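Local coordinates for protein restriction endonuclease EcoP15I, modification subunit (Escherichia coli, PDB 4ZCF) that methylates one adenine of the asymmetric DNA site 5'-CAGCAG-3', using S-adenosyl-L-methionine, and works with the Res subunit in DNA restriction, at residues G222-K227 against I244-K249; T466-E471 against N485-L490; L557-E562 against H572-R577. All blocks are in the same frame, centred on the assembly; numbering follows the deposited sequence.

Interaction 1. Residues G222-K227 against I244-K249; sequences GDLVWK and IIVYTK
Ile244 O is gripped twice by the facing strand. Leu224 N bonds to it at 2.8 Å, almost straight (170° at the hydrogen), and Asp223 CA adds a CA-H...O contact at 3.4 Å. Leu224 O in turn accepts Ile244 N, so this antiparallel pair is bonded from both sides. Gly222 O takes Val246 N at 3.0 Å in a less straight bond (138° at the hydrogen). Leu224, Ile244 and Val246 put their side chains on one face of the sheet. Leu224 CG sits beside its own backbone N (chi1 -50°), and this sends CD1 over the neighbouring strand. There CD1 meets Ile244 CB and Val246 CG2, each at 4.0 Å. The other face carries the non-hydrogen-bonded pair Asp223 and Ile245, whose side chains run side by side. Asp223 OD1 lies 3.4 Å from Ile245 CB and is hydrogen-bonded to His220 NE2. The six touching residues are all buried. Strand 241-248 runs antiparallel between 193-199 and 220-227, as expected for the reversed strand of a class I methyltransferase sheet. Helix 204-215 covers the Ile245 face through Phe204 and Cys211. Leu426 of helix 420-430 packs on Leu224 and Ile244, and Ile237 of the second Mod subunit touches Leu224 and Val246. On the far edge of strand 220-227, strand 391-393 pairs with Val225 and Lys227 and extends the sheet.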
loop_
_atom_site.group_PDB
_atom_site.type_symbol
_atom_site.label_atom_id
_atom_site.label_comp_id
_atom_site.label_asym_id
_atom_site.label_seq_id
_atom_site.Cartn_x
_atom_site.Cartn_y
_atom_site.Cartn_z
ATOM N N GLY A 222 7.191 -1.308 -4.191
ATOM C CA GLY A 222 8.174 -2.221 -4.752
ATOM C C GLY A 222 8.910 -2.917 -3.633
ATOM O O GLY A 222 8.671 -2.635 -2.450
ATOM N N ASP A 223 9.781 -3.871 -4.002
ATOM C CA ASP A 223 10.609 -4.623 -3.073
ATOM C C ASP A 223 12.022 -4.399 -3.462
ATOM O O ASP A 223 12.332 -4.297 -4.652
ATOM C CB ASP A 223 10.266 -6.121 -3.060
ATOM C CG ASP A 223 8.778 -6.387 -2.847
ATOM O OD1 ASP A 223 8.166 -5.726 -1.944
ATOM O OD2 ASP A 223 8.205 -7.207 -3.610
ATOM N N LEU A 224 12.865 -4.233 -2.444
ATOM C CA LEU A 224 14.291 -4.005 -2.591
ATOM C C LEU A 224 15.021 -5.273 -2.186
ATOM O O LEU A 224 14.580 -5.995 -1.295
ATOM C CB LEU A 224 14.774 -2.817 -1.727
ATOM C CG LEU A 224 13.983 -1.505 -1.831
ATOM C CD1 LEU A 224 14.188 -0.643 -0.570
ATOM C CD2 LEU A 224 14.376 -0.718 -3.088
ATOM N N VAL A 225 16.133 -5.550 -2.880
ATOM C CA VAL A 225 16.970 -6.723 -2.636
ATOM C C VAL A 225 18.239 -6.258 -2.011
ATOM O O VAL A 225 18.968 -5.474 -2.602
ATOM C CB VAL A 225 17.155 -7.574 -3.915
ATOM C CG1 VAL A 225 18.247 -8.620 -3.745
ATOM C CG2 VAL A 225 15.825 -8.224 -4.321
ATOM N N TRP A 226 18.435 -6.628 -0.753
ATOM C CA TRP A 226 19.645 -6.276 -0.006
ATOM C C TRP A 226 20.640 -7.460 -0.036
ATOM O O TRP A 226 20.420 -8.463 0.640
ATOM C CB TRP A 226 19.303 -5.822 1.447
ATOM C CG TRP A 226 20.481 -5.321 2.244
ATOM C CD1 TRP A 226 21.575 -4.660 1.769
ATOM C CD2 TRP A 226 20.656 -5.412 3.660
ATOM N NE1 TRP A 226 22.475 -4.443 2.783
ATOM C CE2 TRP A 226 21.914 -4.839 3.966
ATOM C CE3 TRP A 226 19.885 -5.958 4.711
ATOM C CZ2 TRP A 226 22.411 -4.774 5.280
ATOM C CZ3 TRP A 226 20.373 -5.897 6.011
ATOM C CH2 TRP A 226 21.621 -5.314 6.290
ATOM N N LYS A 227 21.670 -7.366 -0.899
ATOM C CA LYS A 227 22.745 -8.359 -0.989
ATOM C C LYS A 227 23.757 -7.919 0.097
ATOM O O LYS A 227 24.510 -6.953 -0.084
ATOM C CB LYS A 227 23.309 -8.443 -2.423
ATOM C CG LYS A 227 24.733 -8.970 -2.522
ATOM C CD LYS A 227 24.846 -10.436 -2.765
ATOM C CE LYS A 227 26.294 -10.798 -3.039
ATOM N NZ LYS A 227 27.229 -10.487 -1.914
ATOM N N ILE A 244 13.486 -5.904 1.498
ATOM C CA ILE A 244 12.861 -4.730 2.100
ATOM C C ILE A 244 11.595 -4.473 1.253
ATOM O O ILE A 244 11.710 -4.025 0.112
ATOM C CB ILE A 244 13.794 -3.484 2.222
ATOM C CG1 ILE A 244 15.167 -3.880 2.898
ATOM C CG2 ILE A 244 13.069 -2.326 2.980
ATOM C CD1 ILE A 244 16.251 -2.819 3.089
ATOM N N ILE A 245 10.413 -4.865 1.786
ATOM C CA ILE A 245 9.119 -4.630 1.146
ATOM C C ILE A 245 8.688 -3.181 1.468
ATOM O O ILE A 245 8.919 -2.712 2.571
ATOM C CB ILE A 245 8.024 -5.703 1.427
ATOM C CG1 ILE A 245 7.271 -5.449 2.708
ATOM C CG2 ILE A 245 8.541 -7.152 1.350
ATOM C CD1 ILE A 245 5.933 -6.111 2.696
ATOM N N VAL A 246 8.157 -2.450 0.482
ATOM C CA VAL A 246 7.780 -1.038 0.644
ATOM C C VAL A 246 6.308 -0.851 0.241
ATOM O O VAL A 246 5.881 -1.376 -0.788
ATOM C CB VAL A 246 8.740 -0.105 -0.163
ATOM C CG1 VAL A 246 8.477 1.362 0.120
ATOM C CG2 VAL A 246 10.202 -0.438 0.102
ATOM N N TYR A 247 5.527 -0.170 1.077
ATOM C CA TYR A 247 4.114 0.126 0.813
ATOM C C TYR A 247 3.864 1.579 1.183
ATOM O O TYR A 247 4.640 2.183 1.906
ATOM C CB TYR A 247 3.152 -0.807 1.603
ATOM C CG TYR A 247 2.934 -2.186 1.003
ATOM C CD1 TYR A 247 3.928 -3.160 1.059
ATOM C CD2 TYR A 247 1.726 -2.524 0.397
ATOM C CE1 TYR A 247 3.749 -4.412 0.481
ATOM C CE2 TYR A 247 1.538 -3.777 -0.189
ATOM C CZ TYR A 247 2.546 -4.724 -0.123
ATOM O OH TYR A 247 2.363 -5.984 -0.632
ATOM N N THR A 248 2.798 2.140 0.648
ATOM C CA THR A 248 2.369 3.510 0.882
ATOM C C THR A 248 0.977 3.472 1.511
ATOM O O THR A 248 0.316 2.433 1.436
ATOM C CB THR A 248 2.478 4.326 -0.420
ATOM O OG1 THR A 248 2.143 5.687 -0.172
ATOM C CG2 THR A 248 1.644 3.771 -1.545
ATOM N N LYS A 249 0.555 4.563 2.191
ATOM C CA LYS A 249 -0.792 4.607 2.766
ATOM C C LYS A 249 -1.786 4.853 1.629
ATOM O O LYS A 249 -2.774 4.137 1.495
ATOM C CB LYS A 249 -0.911 5.693 3.837
ATOM C CG LYS A 249 -1.729 5.221 5.021
ATOM C CD LYS A 249 -3.197 5.594 4.944
ATOM C CE LYS A 249 -3.882 5.402 6.278
ATOM N NZ LYS A 249 -3.403 6.377 7.317
#

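Interaction 2. Residues T466-E471 against N485-L490; sequences TVQLDE and NTIFDL
Thr486 turns OG1 between its backbone N and carbonyl carbon (chi1 71°), toward Asp470, while Phe488 holds CG anti to N (chi1 180°) and brings ring atom CD1 against Gln468. Thr486 OG1 donates to Asp470 OD1 at 3.0 Å, meeting the carboxylate from 61° above its plane. The same OD1 lies 3.4 Å from Phe488 CB. Thr486 is the N-cap of the helix. Ile487 N, in the first turn, gives a straight bond to Glu471 O at 3.0 Å. Loop and helix start are thus tied by one backbone and one side-chain bond. Within the first turn Asp489 OD2 takes Thr486 N, the bond back to the N-cap that forms one half of a capping box. Gln468 is bent at its second torsion and packs CB 4.0 Å from Phe488 CD1. Its NE2 passes Ile487 CB and bonds Leu469 O at 2.9 Å, an oxygen that also accepts Glu471 N. With an alanine in place of Asp470, Thr486 OG1 would probably lose its acceptor and the side of Phe488 CB would be less covered. The contact joins the end of strand 461-468 to the start of helix 487-500. Strand 96-99 flanks it, with Leu97 and Lys99 touching Phe488.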
loop_
_atom_site.group_PDB
_atom_site.type_symbol
_atom_site.label_atom_id
_atom_site.label_comp_id
_atom_site.label_asym_id
_atom_site.label_seq_id
_atom_site.Cartn_x
_atom_site.Cartn_y
_atom_site.Cartn_z
ATOM N N THR A 466 11.025 5.400 18.470
ATOM C CA THR A 466 11.353 3.965 18.489
ATOM C C THR A 466 10.784 3.274 19.719
ATOM O O THR A 466 10.812 3.827 20.813
ATOM C CB THR A 466 12.845 3.597 18.205
ATOM O OG1 THR A 466 13.685 3.959 19.312
ATOM C CG2 THR A 466 13.376 4.171 16.875
ATOM N N VAL A 467 10.270 2.058 19.519
ATOM C CA VAL A 467 9.658 1.243 20.559
ATOM C C VAL A 467 10.454 -0.043 20.795
ATOM O O VAL A 467 10.890 -0.685 19.849
ATOM C CB VAL A 467 8.148 0.981 20.294
ATOM C CG1 VAL A 467 7.457 0.476 21.566
ATOM C CG2 VAL A 467 7.455 2.248 19.775
ATOM N N GLN A 468 10.639 -0.399 22.063
ATOM C CA GLN A 468 11.381 -1.572 22.470
ATOM C C GLN A 468 10.775 -2.207 23.726
ATOM O O GLN A 468 10.597 -1.541 24.740
ATOM C CB GLN A 468 12.877 -1.202 22.665
ATOM C CG GLN A 468 13.822 -2.374 22.989
ATOM C CD GLN A 468 13.639 -3.566 22.091
ATOM O OE1 GLN A 468 13.917 -3.535 20.872
ATOM N NE2 GLN A 468 13.168 -4.650 22.690
ATOM N N LEU A 469 10.456 -3.504 23.643
ATOM C CA LEU A 469 9.915 -4.298 24.748
ATOM C C LEU A 469 10.986 -4.536 25.787
ATOM O O LEU A 469 12.130 -4.833 25.441
ATOM C CB LEU A 469 9.377 -5.650 24.230
ATOM C CG LEU A 469 8.666 -6.561 25.243
ATOM C CD1 LEU A 469 7.398 -5.912 25.806
ATOM C CD2 LEU A 469 8.354 -7.921 24.637
ATOM N N ASP A 470 10.600 -4.457 27.062
ATOM C CA ASP A 470 11.476 -4.697 28.214
ATOM C C ASP A 470 11.758 -6.227 28.428
ATOM O O ASP A 470 11.720 -6.726 29.558
ATOM C CB ASP A 470 10.849 -4.040 29.460
ATOM C CG ASP A 470 11.848 -3.533 30.477
ATOM O OD1 ASP A 470 12.765 -2.759 30.083
ATOM O OD2 ASP A 470 11.679 -3.850 31.681
ATOM N N GLU A 471 12.032 -6.954 27.325
ATOM C CA GLU A 471 12.349 -8.385 27.277
ATOM C C GLU A 471 13.739 -8.606 27.920
ATOM O O GLU A 471 14.705 -7.980 27.481
ATOM C CB GLU A 471 12.328 -8.866 25.805
ATOM C CG GLU A 471 12.712 -10.316 25.551
ATOM C CD GLU A 471 13.214 -10.605 24.143
ATOM O OE1 GLU A 471 14.269 -11.268 24.017
ATOM O OE2 GLU A 471 12.564 -10.163 23.168
ATOM N N ASN A 485 20.035 -5.919 32.098
ATOM C CA ASN A 485 19.075 -6.993 32.383
ATOM C C ASN A 485 17.957 -7.116 31.336
ATOM O O ASN A 485 17.319 -8.170 31.273
ATOM C CB ASN A 485 18.495 -6.871 33.810
ATOM C CG ASN A 485 19.544 -6.720 34.890
ATOM O OD1 ASN A 485 20.319 -7.643 35.185
ATOM N ND2 ASN A 485 19.611 -5.537 35.481
ATOM N N THR A 486 17.693 -6.037 30.543
ATOM C CA THR A 486 16.694 -6.026 29.456
ATOM C C THR A 486 17.287 -5.453 28.162
ATOM O O THR A 486 18.244 -4.680 28.231
ATOM C CB THR A 486 15.349 -5.360 29.862
ATOM O OG1 THR A 486 15.480 -3.944 30.013
ATOM C CG2 THR A 486 14.728 -5.969 31.105
ATOM N N ILE A 487 16.722 -5.842 26.980
ATOM C CA ILE A 487 17.139 -5.358 25.642
ATOM C C ILE A 487 16.931 -3.840 25.593
ATOM O O ILE A 487 17.682 -3.133 24.916
ATOM C CB ILE A 487 16.371 -6.036 24.450
ATOM C CG1 ILE A 487 15.995 -7.511 24.685
ATOM C CG2 ILE A 487 17.081 -5.807 23.074
ATOM C CD1 ILE A 487 17.176 -8.563 24.662
ATOM N N PHE A 488 15.890 -3.351 26.308
ATOM C CA PHE A 488 15.574 -1.928 26.397
ATOM C C PHE A 488 16.747 -1.140 26.981
ATOM O O PHE A 488 17.011 -0.033 26.517
ATOM C CB PHE A 488 14.285 -1.678 27.206
ATOM C CG PHE A 488 13.960 -0.207 27.301
ATOM C CD1 PHE A 488 13.288 0.444 26.264
ATOM C CD2 PHE A 488 14.390 0.549 28.393
ATOM C CE1 PHE A 488 13.035 1.817 26.327
ATOM C CE2 PHE A 488 14.149 1.929 28.448
ATOM C CZ PHE A 488 13.463 2.550 27.420
ATOM N N ASP A 489 17.424 -1.703 28.005
ATOM C CA ASP A 489 18.564 -1.095 28.693
ATOM C C ASP A 489 19.738 -0.852 27.744
ATOM O O ASP A 489 20.338 0.224 27.797
ATOM C CB ASP A 489 19.010 -1.961 29.889
ATOM C CG ASP A 489 18.018 -2.077 31.022
ATOM O OD1 ASP A 489 17.330 -1.078 31.309
ATOM O OD2 ASP A 489 17.996 -3.140 31.683
ATOM N N LEU A 490 20.033 -1.836 26.860
ATOM C CA LEU A 490 21.087 -1.766 25.834
ATOM C C LEU A 490 20.722 -0.754 24.781
ATOM O O LEU A 490 21.606 -0.054 24.271
ATOM C CB LEU A 490 21.261 -3.100 25.125
ATOM C CG LEU A 490 21.862 -4.236 25.886
ATOM C CD1 LEU A 490 21.204 -5.525 25.452
ATOM C CD2 LEU A 490 23.397 -4.282 25.699
#

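Interaction 3. Residues L557-E562 against H572-R577; sequences LTTPIE and HLCDGR
Glu562 and Leu573 form an antiparallel hydrogen-bonded pair, with Glu562 N to Leu573 O and Leu573 N to Glu562 O both at 3.0 Å. CA-H...O contacts from Ile561 CA and His572 CA reach the same two oxygens. On one face Glu562 and Leu573 point the same way, and Glu562 CG lies 3.8 Å from Leu573 CB. The acid chain then runs out along the leucine, placing Glu562 OE2 4.0 Å from Leu573 CD2. Cys574 holds SG anti to its backbone N (chi1 178°), toward the loop. Thr559 CG2 meets this sulfur at 3.8 Å and also touches Asp575 CB. Ile561 straddles two residues: CG1 packs on Cys574 SG, while CG2 approaches His572 CB at 3.7 Å. His572 NE2 is hydrogen-bonded to Tyr542 OH. A type I' turn from Cys574 to Arg577 reverses the chain, with Asp575 and Gly576 both at positive phi. Arg577 NH2 makes a salt bridge with Asp575 OD2, its hydrogen bond weak, and Arg577 NH1 makes a salt bridge with Glu134 of the Res chain. The Glu562-Leu573 pair lies at the open end of the hairpin of strands 562-566 and 569-574, at one edge of the C-terminal domain's five-stranded sheet. Helix 539-552 packs against it, with Cys550 touching Ile561 and Cys574, and Leu546 touching His572. Strand 577-580 follows as the next strand.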
loop_
_atom_site.group_PDB
_atom_site.type_symbol
_atom_site.label_atom_id
_atom_site.label_comp_id
_atom_site.label_asym_id
_atom_site.label_seq_id
_atom_site.Cartn_x
_atom_site.Cartn_y
_atom_site.Cartn_z
ATOM N N LEU A 557 3.814 13.849 22.101
ATOM C CA LEU A 557 4.742 13.746 23.245
ATOM C C LEU A 557 5.849 14.805 23.267
ATOM O O LEU A 557 6.523 14.959 24.279
ATOM C CB LEU A 557 5.310 12.323 23.428
ATOM C CG LEU A 557 4.282 11.209 23.653
ATOM C CD1 LEU A 557 4.934 9.833 23.625
ATOM C CD2 LEU A 557 3.535 11.398 24.965
ATOM N N THR A 558 5.994 15.565 22.184
ATOM C CA THR A 558 6.993 16.634 22.056
ATOM C C THR A 558 6.448 18.003 22.487
ATOM O O THR A 558 7.243 18.881 22.833
ATOM C CB THR A 558 7.642 16.634 20.654
ATOM O OG1 THR A 558 6.632 16.784 19.640
ATOM C CG2 THR A 558 8.490 15.397 20.409
ATOM N N THR A 559 5.100 18.175 22.466
ATOM C CA THR A 559 4.383 19.382 22.898
ATOM C C THR A 559 4.699 19.605 24.401
ATOM O O THR A 559 4.683 18.641 25.180
ATOM C CB THR A 559 2.865 19.232 22.624
ATOM O OG1 THR A 559 2.644 18.868 21.257
ATOM C CG2 THR A 559 2.072 20.492 22.936
ATOM N N PRO A 560 5.042 20.836 24.837
ATOM C CA PRO A 560 5.372 21.017 26.251
ATOM C C PRO A 560 4.148 21.217 27.148
ATOM O O PRO A 560 3.109 21.730 26.722
ATOM C CB PRO A 560 6.315 22.231 26.246
ATOM C CG PRO A 560 6.311 22.771 24.815
ATOM C CD PRO A 560 5.177 22.113 24.105
ATOM N N ILE A 561 4.279 20.760 28.399
ATOM C CA ILE A 561 3.263 20.906 29.437
ATOM C C ILE A 561 3.787 22.000 30.395
ATOM O O ILE A 561 4.735 21.759 31.149
ATOM C CB ILE A 561 2.963 19.559 30.165
ATOM C CG1 ILE A 561 2.616 18.422 29.163
ATOM C CG2 ILE A 561 1.869 19.760 31.219
ATOM C CD1 ILE A 561 2.712 17.004 29.707
ATOM N N GLU A 562 3.210 23.212 30.314
ATOM C CA GLU A 562 3.624 24.313 31.177
ATOM C C GLU A 562 2.869 24.369 32.496
ATOM O O GLU A 562 1.666 24.118 32.537
ATOM C CB GLU A 562 3.623 25.668 30.453
ATOM C CG GLU A 562 2.392 25.979 29.629
ATOM C CD GLU A 562 2.518 27.289 28.870
ATOM O OE1 GLU A 562 3.015 27.265 27.719
ATOM O OE2 GLU A 562 2.147 28.343 29.439
ATOM N N HIS A 572 -1.881 22.898 34.759
ATOM C CA HIS A 572 -1.010 22.594 33.622
ATOM C C HIS A 572 -1.717 22.924 32.329
ATOM O O HIS A 572 -2.891 22.615 32.184
ATOM C CB HIS A 572 -0.565 21.118 33.630
ATOM C CG HIS A 572 -0.257 20.589 34.997
ATOM N ND1 HIS A 572 1.002 20.718 35.553
ATOM C CD2 HIS A 572 -1.072 19.988 35.898
ATOM C CE1 HIS A 572 0.918 20.181 36.758
ATOM N NE2 HIS A 572 -0.309 19.730 37.011
ATOM N N LEU A 573 -1.006 23.570 31.400
ATOM C CA LEU A 573 -1.518 23.949 30.086
ATOM C C LEU A 573 -0.750 23.168 29.024
ATOM O O LEU A 573 0.484 23.087 29.097
ATOM C CB LEU A 573 -1.375 25.476 29.865
ATOM C CG LEU A 573 -2.069 26.092 28.622
ATOM C CD1 LEU A 573 -3.595 26.020 28.722
ATOM C CD2 LEU A 573 -1.626 27.530 28.386
ATOM N N CYS A 574 -1.486 22.569 28.062
ATOM C CA CYS A 574 -0.925 21.789 26.953
ATOM C C CYS A 574 -1.834 21.766 25.749
ATOM O O CYS A 574 -2.858 21.083 25.781
ATOM C CB CYS A 574 -0.554 20.371 27.377
ATOM S SG CYS A 574 0.105 19.348 26.029
ATOM N N ASP A 575 -1.415 22.441 24.661
ATOM C CA ASP A 575 -2.133 22.512 23.389
ATOM C C ASP A 575 -3.592 22.959 23.578
ATOM O O ASP A 575 -4.522 22.199 23.288
ATOM C CB ASP A 575 -2.000 21.180 22.596
ATOM C CG ASP A 575 -2.284 21.235 21.095
ATOM O OD1 ASP A 575 -2.213 22.344 20.509
ATOM O OD2 ASP A 575 -2.520 20.157 20.495
ATOM N N GLY A 576 -3.766 24.175 24.107
ATOM C CA GLY A 576 -5.070 24.788 24.345
ATOM C C GLY A 576 -5.915 24.214 25.471
ATOM O O GLY A 576 -6.924 24.821 25.832
ATOM N N ARG A 577 -5.549 23.039 26.024
ATOM C CA ARG A 577 -6.311 22.445 27.120
ATOM C C ARG A 577 -5.658 22.634 28.494
ATOM O O ARG A 577 -4.436 22.499 28.618
ATOM C CB ARG A 577 -6.788 20.996 26.838
ATOM C CG ARG A 577 -5.911 20.144 25.936
ATOM C CD ARG A 577 -6.637 19.628 24.705
ATOM N NE ARG A 577 -5.758 18.794 23.876
ATOM C CZ ARG A 577 -5.383 19.070 22.626
ATOM N NH1 ARG A 577 -5.814 20.172 22.021
ATOM N NH2 ARG A 577 -4.582 18.242 21.970
#

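How the interactions relate
The three contacts follow one another along the chain. Interactions 1 and 2 share the large mixed sheet of the methyltransferase fold, their centres about 27 Å apart. Between strands 241-248 and 461-468 lie 193-199, 117-122 and 434-439. Interaction 1 thus sits toward one edge of that sheet, against the second Mod subunit, and interaction 2 sits at the end of strand 461-468 in the other half, where it meets helix 487-500. Interaction 3 belongs to the separate sheet of the C-terminal domain. Its centre is about 28 Å from interaction 2 and about 38 Å from interaction 1. The set covers a buried, subunit-facing strand pair, a surface strand-to-helix junction, and the C-terminal domain, where Arg577 reaches Res.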